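Local coordinates for nodulation fucosyltransferase NodZ (PDB 2HHC), which belongs to the NodZ family of bacterial nodulation proteins and is a transferase of the GT-B clan, at residues Arg41-Val46 and Ser51-Ala56; Ser152-Arg157 and Gly263-Leu268; Ile205-Ala210 and Arg299-Asp304. All blocks are in the same frame, centred on the assembly; numbering follows the deposited sequence.

Contact 1: Arg41-Val46 and Ser51-Ala56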
loop_
_atom_site.group_PDB
_atom_site.type_symbol
_atom_site.label_atom_id
_atom_site.label_comp_id
_atom_site.label_asym_id
_atom_site.label_seq_id
_atom_site.Cartn_x
_atom_site.Cartn_y
_atom_site.Cartn_z
ATOM N N ARG A 41 0.974 12.448 -8.505
ATOM C CA ARG A 41 0.463 12.808 -9.839
ATOM C C ARG A 41 0.452 11.597 -10.727
ATOM O O ARG A 41 1.406 10.827 -10.734
ATOM C CB ARG A 41 1.333 13.902 -10.480
ATOM C CG ARG A 41 1.140 15.271 -9.813
ATOM C CD ARG A 41 2.036 16.380 -10.370
ATOM N NE ARG A 41 3.410 16.059 -10.093
ATOM C CZ ARG A 41 4.439 16.755 -10.551
ATOM N NH1 ARG A 41 4.195 17.865 -11.227
ATOM N NH2 ARG A 41 5.691 16.351 -10.316
ATOM N N GLY A 42 -0.633 11.425 -11.444
ATOM C CA GLY A 42 -0.776 10.279 -12.383
ATOM C C GLY A 42 -1.210 8.961 -11.746
ATOM O O GLY A 42 -1.192 7.899 -12.405
ATOM N N SER A 43 -1.679 9.035 -10.495
ATOM C CA SER A 43 -2.282 7.887 -9.821
ATOM C C SER A 43 -3.329 7.201 -10.689
ATOM O O SER A 43 -4.121 7.824 -11.400
ATOM C CB SER A 43 -2.981 8.363 -8.546
ATOM O OG SER A 43 -3.770 7.345 -7.954
ATOM N N CYS A 44 -3.358 5.871 -10.592
ATOM C CA CYS A 44 -4.395 5.062 -11.236
ATOM C C CYS A 44 -5.809 5.423 -10.811
ATOM O O CYS A 44 -6.777 5.077 -11.485
ATOM C CB CYS A 44 -4.149 3.543 -11.028
ATOM S SG CYS A 44 -4.085 3.031 -9.331
ATOM N N TYR A 45 -5.935 6.115 -9.682
ATOM C CA TYR A 45 -7.260 6.439 -9.171
ATOM C C TYR A 45 -7.730 7.844 -9.531
ATOM O O TYR A 45 -8.880 8.191 -9.283
ATOM C CB TYR A 45 -7.333 6.288 -7.691
ATOM C CG TYR A 45 -7.106 4.883 -7.265
ATOM C CD1 TYR A 45 -7.973 3.871 -7.636
ATOM C CD2 TYR A 45 -5.997 4.565 -6.531
ATOM C CE1 TYR A 45 -7.741 2.546 -7.251
ATOM C CE2 TYR A 45 -5.746 3.260 -6.161
ATOM C CZ TYR A 45 -6.614 2.284 -6.482
ATOM O OH TYR A 45 -6.338 1.005 -6.083
ATOM N N VAL A 46 -6.865 8.675 -10.078
ATOM C CA VAL A 46 -7.239 10.058 -10.362
ATOM C C VAL A 46 -7.164 10.291 -11.880
ATOM O O VAL A 46 -6.088 10.140 -12.469
ATOM C CB VAL A 46 -6.294 10.988 -9.597
ATOM C CG1 VAL A 46 -6.520 12.471 -9.936
ATOM C CG2 VAL A 46 -6.494 10.744 -8.090
ATOM N N SER A 51 -2.892 16.298 -11.227
ATOM C CA SER A 51 -3.388 16.519 -9.881
ATOM C C SER A 51 -2.667 15.579 -8.935
ATOM O O SER A 51 -2.603 14.346 -9.202
ATOM C CB SER A 51 -4.880 16.206 -9.859
ATOM O OG SER A 51 -5.384 16.365 -8.573
ATOM N N ASN A 52 -2.128 16.089 -7.812
ATOM C CA ASN A 52 -1.480 15.207 -6.873
ATOM C C ASN A 52 -2.544 14.441 -6.107
ATOM O O ASN A 52 -3.364 15.072 -5.473
ATOM C CB ASN A 52 -0.619 16.052 -5.927
ATOM C CG ASN A 52 0.337 15.245 -5.076
ATOM O OD1 ASN A 52 0.200 14.032 -4.973
ATOM N ND2 ASN A 52 1.312 15.907 -4.469
ATOM N N ALA A 53 -2.575 13.125 -6.246
ATOM C CA ALA A 53 -3.648 12.329 -5.653
ATOM C C ALA A 53 -3.587 12.250 -4.149
ATOM O O ALA A 53 -4.590 11.899 -3.521
ATOM C CB ALA A 53 -3.614 10.924 -6.215
ATOM N N PHE A 54 -2.444 12.518 -3.535
ATOM C CA PHE A 54 -2.352 12.299 -2.074
ATOM C C PHE A 54 -3.504 13.009 -1.305
ATOM O O PHE A 54 -4.181 12.372 -0.471
ATOM C CB PHE A 54 -0.950 12.614 -1.522
ATOM C CG PHE A 54 -0.803 12.331 -0.072
ATOM C CD1 PHE A 54 -0.452 11.078 0.396
ATOM C CD2 PHE A 54 -1.034 13.333 0.822
ATOM C CE1 PHE A 54 -0.315 10.891 1.795
ATOM C CE2 PHE A 54 -0.930 13.154 2.217
ATOM C CZ PHE A 54 -0.537 11.889 2.667
ATOM N N PRO A 55 -3.749 14.331 -1.500
ATOM C CA PRO A 55 -4.839 14.993 -0.790
ATOM C C PRO A 55 -6.264 14.568 -1.115
ATOM O O PRO A 55 -7.181 14.959 -0.463
ATOM C CB PRO A 55 -4.644 16.477 -1.139
ATOM C CG PRO A 55 -3.264 16.568 -1.684
ATOM C CD PRO A 55 -2.954 15.274 -2.293
ATOM N N ALA A 56 -6.422 13.800 -2.178
ATOM C CA ALA A 56 -7.724 13.272 -2.494
ATOM C C ALA A 56 -8.134 12.159 -1.509
ATOM O O ALA A 56 -9.310 11.911 -1.351
ATOM C CB ALA A 56 -7.775 12.781 -3.953
HETATM O O HOH W 1 -3.083 12.466 -10.852
#

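Contact 2: Ser152-Arg157 and Gly263-Leu268. With PO4 (phosphate ion), chain D.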
loop_
_atom_site.group_PDB
_atom_site.type_symbol
_atom_site.label_atom_id
_atom_site.label_comp_id
_atom_site.label_asym_id
_atom_site.label_seq_id
_atom_site.Cartn_x
_atom_site.Cartn_y
_atom_site.Cartn_z
ATOM N N SER A 152 -11.741 12.346 6.277
ATOM C CA SER A 152 -12.859 12.008 7.188
ATOM C C SER A 152 -13.986 11.216 6.552
ATOM O O SER A 152 -14.588 10.348 7.175
ATOM C CB SER A 152 -13.423 13.236 7.881
ATOM O OG SER A 152 -13.963 14.172 6.962
ATOM N N GLU A 153 -14.258 11.446 5.278
ATOM C CA GLU A 153 -15.326 10.732 4.564
ATOM C C GLU A 153 -15.060 9.246 4.426
ATOM O O GLU A 153 -15.964 8.420 4.436
ATOM C CB GLU A 153 -15.577 11.380 3.186
ATOM C CG GLU A 153 -15.427 12.899 3.149
ATOM C CD GLU A 153 -13.959 13.303 3.066
ATOM O OE1 GLU A 153 -13.210 12.686 2.275
ATOM O OE2 GLU A 153 -13.542 14.232 3.781
ATOM N N ILE A 154 -13.781 8.917 4.348
ATOM C CA ILE A 154 -13.346 7.571 4.255
ATOM C C ILE A 154 -13.360 6.938 5.655
ATOM O O ILE A 154 -13.847 5.831 5.815
ATOM C CB ILE A 154 -11.941 7.423 3.605
ATOM C CG1 ILE A 154 -11.947 8.024 2.198
ATOM C CG2 ILE A 154 -11.516 5.966 3.491
ATOM C CD1 ILE A 154 -10.570 7.997 1.500
ATOM N N ARG A 155 -12.837 7.683 6.654
ATOM C CA ARG A 155 -12.866 7.185 8.043
ATOM C C ARG A 155 -14.278 6.900 8.498
ATOM O O ARG A 155 -14.514 5.896 9.150
ATOM C CB ARG A 155 -12.167 8.161 9.002
ATOM C CG ARG A 155 -10.684 8.153 8.738
ATOM C CD ARG A 155 -9.865 8.715 9.808
ATOM N NE ARG A 155 -9.655 10.036 9.415
ATOM C CZ ARG A 155 -10.378 11.059 9.827
ATOM N NH1 ARG A 155 -11.318 10.880 10.727
ATOM N NH2 ARG A 155 -10.102 12.239 9.337
ATOM N N ALA A 156 -15.249 7.739 8.116
ATOM C CA ALA A 156 -16.615 7.507 8.570
ATOM C C ALA A 156 -17.204 6.233 8.012
ATOM O O ALA A 156 -17.934 5.504 8.683
ATOM C CB ALA A 156 -17.500 8.657 8.201
ATOM N N ARG A 157 -16.831 5.877 6.786
ATOM C CA ARG A 157 -17.264 4.659 6.199
ATOM C C ARG A 157 -16.660 3.442 6.919
ATOM O O ARG A 157 -17.319 2.481 7.202
ATOM C CB ARG A 157 -16.948 4.647 4.685
ATOM C CG ARG A 157 -17.823 5.630 3.932
ATOM C CD ARG A 157 -17.418 5.823 2.458
ATOM N NE ARG A 157 -17.694 4.613 1.698
ATOM C CZ ARG A 157 -17.317 4.396 0.431
ATOM N NH1 ARG A 157 -16.610 5.275 -0.224
ATOM N NH2 ARG A 157 -17.606 3.247 -0.147
ATOM N N GLY A 263 -13.139 4.150 -6.485
ATOM C CA GLY A 263 -12.316 2.968 -6.494
ATOM C C GLY A 263 -11.192 3.052 -5.444
ATOM O O GLY A 263 -10.880 2.095 -4.786
ATOM N N GLY A 264 -10.594 4.228 -5.364
ATOM C CA GLY A 264 -9.517 4.465 -4.401
ATOM C C GLY A 264 -10.011 4.370 -2.992
ATOM O O GLY A 264 -9.400 3.747 -2.132
ATOM N N ALA A 265 -11.140 5.027 -2.723
ATOM C CA ALA A 265 -11.697 4.970 -1.393
ATOM C C ALA A 265 -12.065 3.568 -0.997
ATOM O O ALA A 265 -11.800 3.085 0.104
ATOM C CB ALA A 265 -12.935 5.907 -1.327
ATOM N N SER A 266 -12.651 2.802 -1.920
ATOM C CA SER A 266 -12.989 1.419 -1.686
ATOM C C SER A 266 -11.771 0.536 -1.345
ATOM O O SER A 266 -11.787 -0.306 -0.456
ATOM C CB SER A 266 -13.695 0.911 -2.959
ATOM O OG SER A 266 -14.077 -0.430 -2.781
ATOM N N ALA A 267 -10.690 0.774 -2.075
ATOM C CA ALA A 267 -9.447 0.074 -1.801
ATOM C C ALA A 267 -8.956 0.353 -0.386
ATOM O O ALA A 267 -8.581 -0.541 0.353
ATOM C CB ALA A 267 -8.416 0.428 -2.819
ATOM N N LEU A 268 -8.952 1.632 -0.012
ATOM C CA LEU A 268 -8.455 2.016 1.304
ATOM C C LEU A 268 -9.332 1.473 2.423
ATOM O O LEU A 268 -8.817 1.024 3.460
ATOM C CB LEU A 268 -8.314 3.546 1.399
ATOM C CG LEU A 268 -7.178 4.134 0.558
ATOM C CD1 LEU A 268 -7.318 5.621 0.346
ATOM C CD2 LEU A 268 -5.783 3.784 1.148
HETATM P P PO4 D . -11.278 16.181 6.239
HETATM O O1 PO4 D . -12.522 16.047 5.426
HETATM O O2 PO4 D . -11.740 16.678 7.599
HETATM O O3 PO4 D . -10.529 14.835 6.390
HETATM O O4 PO4 D . -10.380 17.169 5.556
#

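Contact 3: Ile205-Ala210 and Arg299-Asp304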
loop_
_atom_site.group_PDB
_atom_site.type_symbol
_atom_site.label_atom_id
_atom_site.label_comp_id
_atom_site.label_asym_id
_atom_site.label_seq_id
_atom_site.Cartn_x
_atom_site.Cartn_y
_atom_site.Cartn_z
ATOM N N ILE A 205 -9.637 -20.729 4.032
ATOM C CA ILE A 205 -10.722 -20.325 4.919
ATOM C C ILE A 205 -11.053 -21.412 5.937
ATOM O O ILE A 205 -11.227 -21.129 7.110
ATOM C CB ILE A 205 -11.958 -19.847 4.114
ATOM C CG1 ILE A 205 -11.649 -18.560 3.322
ATOM C CG2 ILE A 205 -13.155 -19.583 5.031
ATOM C CD1 ILE A 205 -12.713 -18.226 2.319
ATOM N N ARG A 206 -11.112 -22.668 5.496
ATOM C CA ARG A 206 -11.355 -23.787 6.410
ATOM C C ARG A 206 -10.272 -23.822 7.514
ATOM O O ARG A 206 -10.598 -24.026 8.702
ATOM C CB ARG A 206 -11.458 -25.108 5.634
ATOM C CG ARG A 206 -12.684 -25.122 4.734
ATOM C CD ARG A 206 -12.871 -26.352 3.869
ATOM N NE ARG A 206 -14.070 -26.148 3.029
ATOM C CZ ARG A 206 -14.150 -26.240 1.709
ATOM N NH1 ARG A 206 -13.131 -26.701 0.975
ATOM N NH2 ARG A 206 -15.305 -25.939 1.122
ATOM N N LYS A 207 -9.009 -23.623 7.126
ATOM C CA LYS A 207 -7.888 -23.623 8.074
ATOM C C LYS A 207 -8.051 -22.521 9.086
ATOM O O LYS A 207 -7.915 -22.747 10.302
ATOM C CB LYS A 207 -6.530 -23.554 7.341
ATOM C CG LYS A 207 -5.278 -23.352 8.261
ATOM C CD LYS A 207 -4.014 -23.401 7.399
ATOM C CE LYS A 207 -2.718 -23.145 8.184
ATOM N NZ LYS A 207 -2.350 -24.267 9.067
ATOM N N ALA A 208 -8.374 -21.332 8.609
ATOM C CA ALA A 208 -8.573 -20.191 9.480
ATOM C C ALA A 208 -9.739 -20.410 10.435
ATOM O O ALA A 208 -9.665 -20.028 11.615
ATOM C CB ALA A 208 -8.830 -18.930 8.643
ATOM N N LYS A 209 -10.818 -21.004 9.935
ATOM C CA LYS A 209 -12.027 -21.196 10.750
ATOM C C LYS A 209 -11.872 -22.255 11.827
ATOM O O LYS A 209 -12.642 -22.247 12.800
ATOM C CB LYS A 209 -13.223 -21.547 9.865
ATOM C CG LYS A 209 -13.872 -20.342 9.211
ATOM C CD LYS A 209 -15.118 -20.692 8.402
ATOM C CE LYS A 209 -16.275 -20.940 9.390
ATOM N NZ LYS A 209 -17.371 -21.614 8.725
ATOM N N ALA A 210 -10.912 -23.168 11.640
ATOM C CA ALA A 210 -10.612 -24.230 12.612
ATOM C C ALA A 210 -9.781 -23.746 13.822
ATOM O O ALA A 210 -9.650 -24.481 14.815
ATOM C CB ALA A 210 -9.887 -25.339 11.915
ATOM N N ARG A 299 -2.664 -13.123 13.381
ATOM C CA ARG A 299 -2.319 -14.346 12.635
ATOM C C ARG A 299 -2.544 -14.138 11.136
ATOM O O ARG A 299 -3.554 -13.575 10.716
ATOM C CB ARG A 299 -3.182 -15.523 13.089
ATOM C CG ARG A 299 -2.983 -15.972 14.523
ATOM C CD ARG A 299 -4.384 -16.265 15.060
ATOM N NE ARG A 299 -4.483 -17.516 15.714
ATOM C CZ ARG A 299 -5.590 -18.041 16.242
ATOM N NH1 ARG A 299 -6.771 -17.443 16.192
ATOM N NH2 ARG A 299 -5.492 -19.192 16.841
ATOM N N ILE A 300 -1.623 -14.668 10.348
ATOM C CA ILE A 300 -1.630 -14.538 8.910
ATOM C C ILE A 300 -1.585 -15.951 8.316
ATOM O O ILE A 300 -0.802 -16.802 8.766
ATOM C CB ILE A 300 -0.410 -13.736 8.448
ATOM C CG1 ILE A 300 -0.436 -12.312 9.052
ATOM C CG2 ILE A 300 -0.390 -13.653 6.930
ATOM C CD1 ILE A 300 0.364 -12.184 10.360
ATOM N N ILE A 301 -2.447 -16.225 7.345
ATOM C CA ILE A 301 -2.434 -17.520 6.644
ATOM C C ILE A 301 -2.136 -17.253 5.164
ATOM O O ILE A 301 -2.717 -16.344 4.534
ATOM C CB ILE A 301 -3.737 -18.224 6.827
ATOM C CG1 ILE A 301 -3.828 -18.757 8.256
ATOM C CG2 ILE A 301 -3.897 -19.350 5.800
ATOM C CD1 ILE A 301 -5.150 -19.387 8.691
ATOM N N GLU A 302 -1.256 -18.068 4.598
ATOM C CA GLU A 302 -0.943 -17.936 3.196
ATOM C C GLU A 302 -0.368 -19.226 2.658
ATOM O O GLU A 302 0.079 -20.067 3.432
ATOM C CB GLU A 302 0.031 -16.799 2.991
ATOM C CG GLU A 302 1.397 -17.079 3.536
ATOM C CD GLU A 302 2.166 -15.823 3.915
ATOM O OE1 GLU A 302 1.557 -14.819 4.277
ATOM O OE2 GLU A 302 3.402 -15.853 3.848
ATOM N N PHE A 303 -0.417 -19.398 1.340
ATOM C CA PHE A 303 0.307 -20.478 0.694
ATOM C C PHE A 303 1.767 -20.064 0.607
ATOM O O PHE A 303 2.075 -18.952 0.173
ATOM C CB PHE A 303 -0.295 -20.771 -0.676
ATOM C CG PHE A 303 -1.585 -21.538 -0.593
ATOM C CD1 PHE A 303 -2.793 -20.871 -0.417
ATOM C CD2 PHE A 303 -1.591 -22.925 -0.666
ATOM C CE1 PHE A 303 -3.988 -21.596 -0.323
ATOM C CE2 PHE A 303 -2.768 -23.632 -0.574
ATOM C CZ PHE A 303 -3.967 -22.973 -0.390
ATOM N N ASP A 304 2.647 -20.939 1.093
ATOM C CA ASP A 304 4.092 -20.706 1.060
ATOM C C ASP A 304 4.740 -22.000 0.648
ATOM O O ASP A 304 5.752 -22.424 1.223
#

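Contact 1: Arg41-Val46 and Ser51-Ala56
Val46 lays its CG2 methyl against Ala53, with CG2 to Ala53 CB at 3.4 Å, tighter than an ordinary methyl contact. With CG1 anti to the backbone N (chi1 175°), the two branches divide the work: CG2 covers Ala53, while CG1 comes to 4.1 Å from Ser51 CB. The Ala53 methyl is met a second time by Ser43, whose CB lies 3.5 Å from Ala53 CB. The Ser43 hydroxyl is turned to its own loop, where OG accepts from Tyr45 N at 3.0 Å (166°) in an ST turn. A type I turn from Ser43 to Val46 brings these two residues together over the Ala53 methyl.

At the other end the contact is polar and partly indirect. One water accepts from Gly42 N at 2.7 Å and donates to Ser51 O at 2.5 Å, and Arg41 CA adds a nearly straight CA-H...O approach to Ser51 O (3.5 Å, 169° at the hydrogen). The Arg41 CG methylene lies along the backbone of Ser51 and Asn52; its guanidinium turns to Asp39 and Asn76. Both ends of the Asn52 amide are bound: OD1 accepts from Trp40 N and, weakly, from Phe54 N as a cap before the short helix 54-57, while ND2 donates to Ile38 O and Asp72 O.

The two segments thus close the loop that follows strand 35-39 of the first sheet. Val46 and Ala56 both rest on Ile261 of helix 258-274, which leads into strand 279-283 of the second sheet.

Contact 2: Ser152-Arg157 and Gly263-Leu268
Ile154 and Ala265 bury the most surface here, and Arg157 adds a smaller share. Ile154 CG1 stands 4.2 Å from Ala265 CB, and the chain runs on in an extended line (chi2 177°), so that its CD1 reaches Leu268 CD1 at 4.2 Å. Ile154 also touches Ile269, and Leu268 is backed by Phe58 and Leu150, which makes the centre of the contact wholly apolar. Arg157 shields the flank of Ala265: its NH1 passes 3.9 Å from Ala265 CB while engaged in a salt bridge with Glu262, about one turn earlier on the same helix as Ala265.

At its N-terminal end, helix 152-166 meets a phosphate ion, probably carried over from the crystallisation liquor. Ser152 N, in the first turn, donates to phosphate O3 at 2.8 Å (158°), and Arg151 provides a further hydrogen bond; the helix start would be expected to favour an anion there.

The short axes come within 10.3 Å and cross at -47°, both running broadly the same way. Helices 152-166 and 258-274 each lead into one of two adjacent parallel strands, 170-176 and 279-283, and such pairing of neighbouring helices is characteristic of the Rossmann-like domains of GT-B proteins.

Contact 3: Ile205-Ala210 and Arg299-Asp304
Ile301 meets Ala208 and Lys207 with two flat groups of its own strand nearby, the Arg299 guanidinium and the Phe303 ring, neither of which enters the contact. The guanidinium makes a cation-pi contact with Tyr213 and donates from NH1 to Ser212 O; the Tyr213 hydroxyl in turn bonds to Ala208 O. The Phe303 ring packs on Leu311.

What does touch is aliphatic throughout. The end methyl of Ile301 does nearly all the work: CD1 lies 3.6 Å from Ala208 CA and 3.7 Å from Ala208 CB, so it presses on the helix backbone as well as on a side chain. Its reach comes from an extended chain, with CG1 anti to the carbonyl carbon (chi1 -73°) and chi2 at 174°, which spans the 7.3 Å between Ala208 CA and Ile301 CA.

Lys207 joins from the side. Its CG is 4.0 Å from Ile301 CD1, the side chain also touches Leu311, and the chain bends at the last torsion. The lysine therefore contributes its aliphatic stem to this contact.

Around this point, helix 192-209 packs on a face of the second sheet, as the helix of the beta-alpha-beta connection from strand 170-176 to strand 217-223, with Ala208 on Ile172 and Ile205 on Val174 and Ile281. Strand 299-303 is hydrogen-bonded between strands 279-283 and 311-315.

Contacts 1 and 2 form one continuous region, with centres 14 Å apart, and Tyr45 bridges them: its CD1 lies 3.5 Å from Gly264 N, and its OH is 3.9 Å from Ala267 CB. Helix 258-274 thus takes the loop of the first sheet on one part of its surface and helix 152-166 on another, joining the two halves of the molecule. Contact 3 lies apart, about 17 Å from contact 2 and about 20 Å from contact 1 between nearest atoms. Contacts 2 and 3 nevertheless interleave along the chain: contact 3 packs a helix on a strand of the second sheet, contact 2 joins two helices leading into its strands. The phosphate sits beside contact 2, not between its helices.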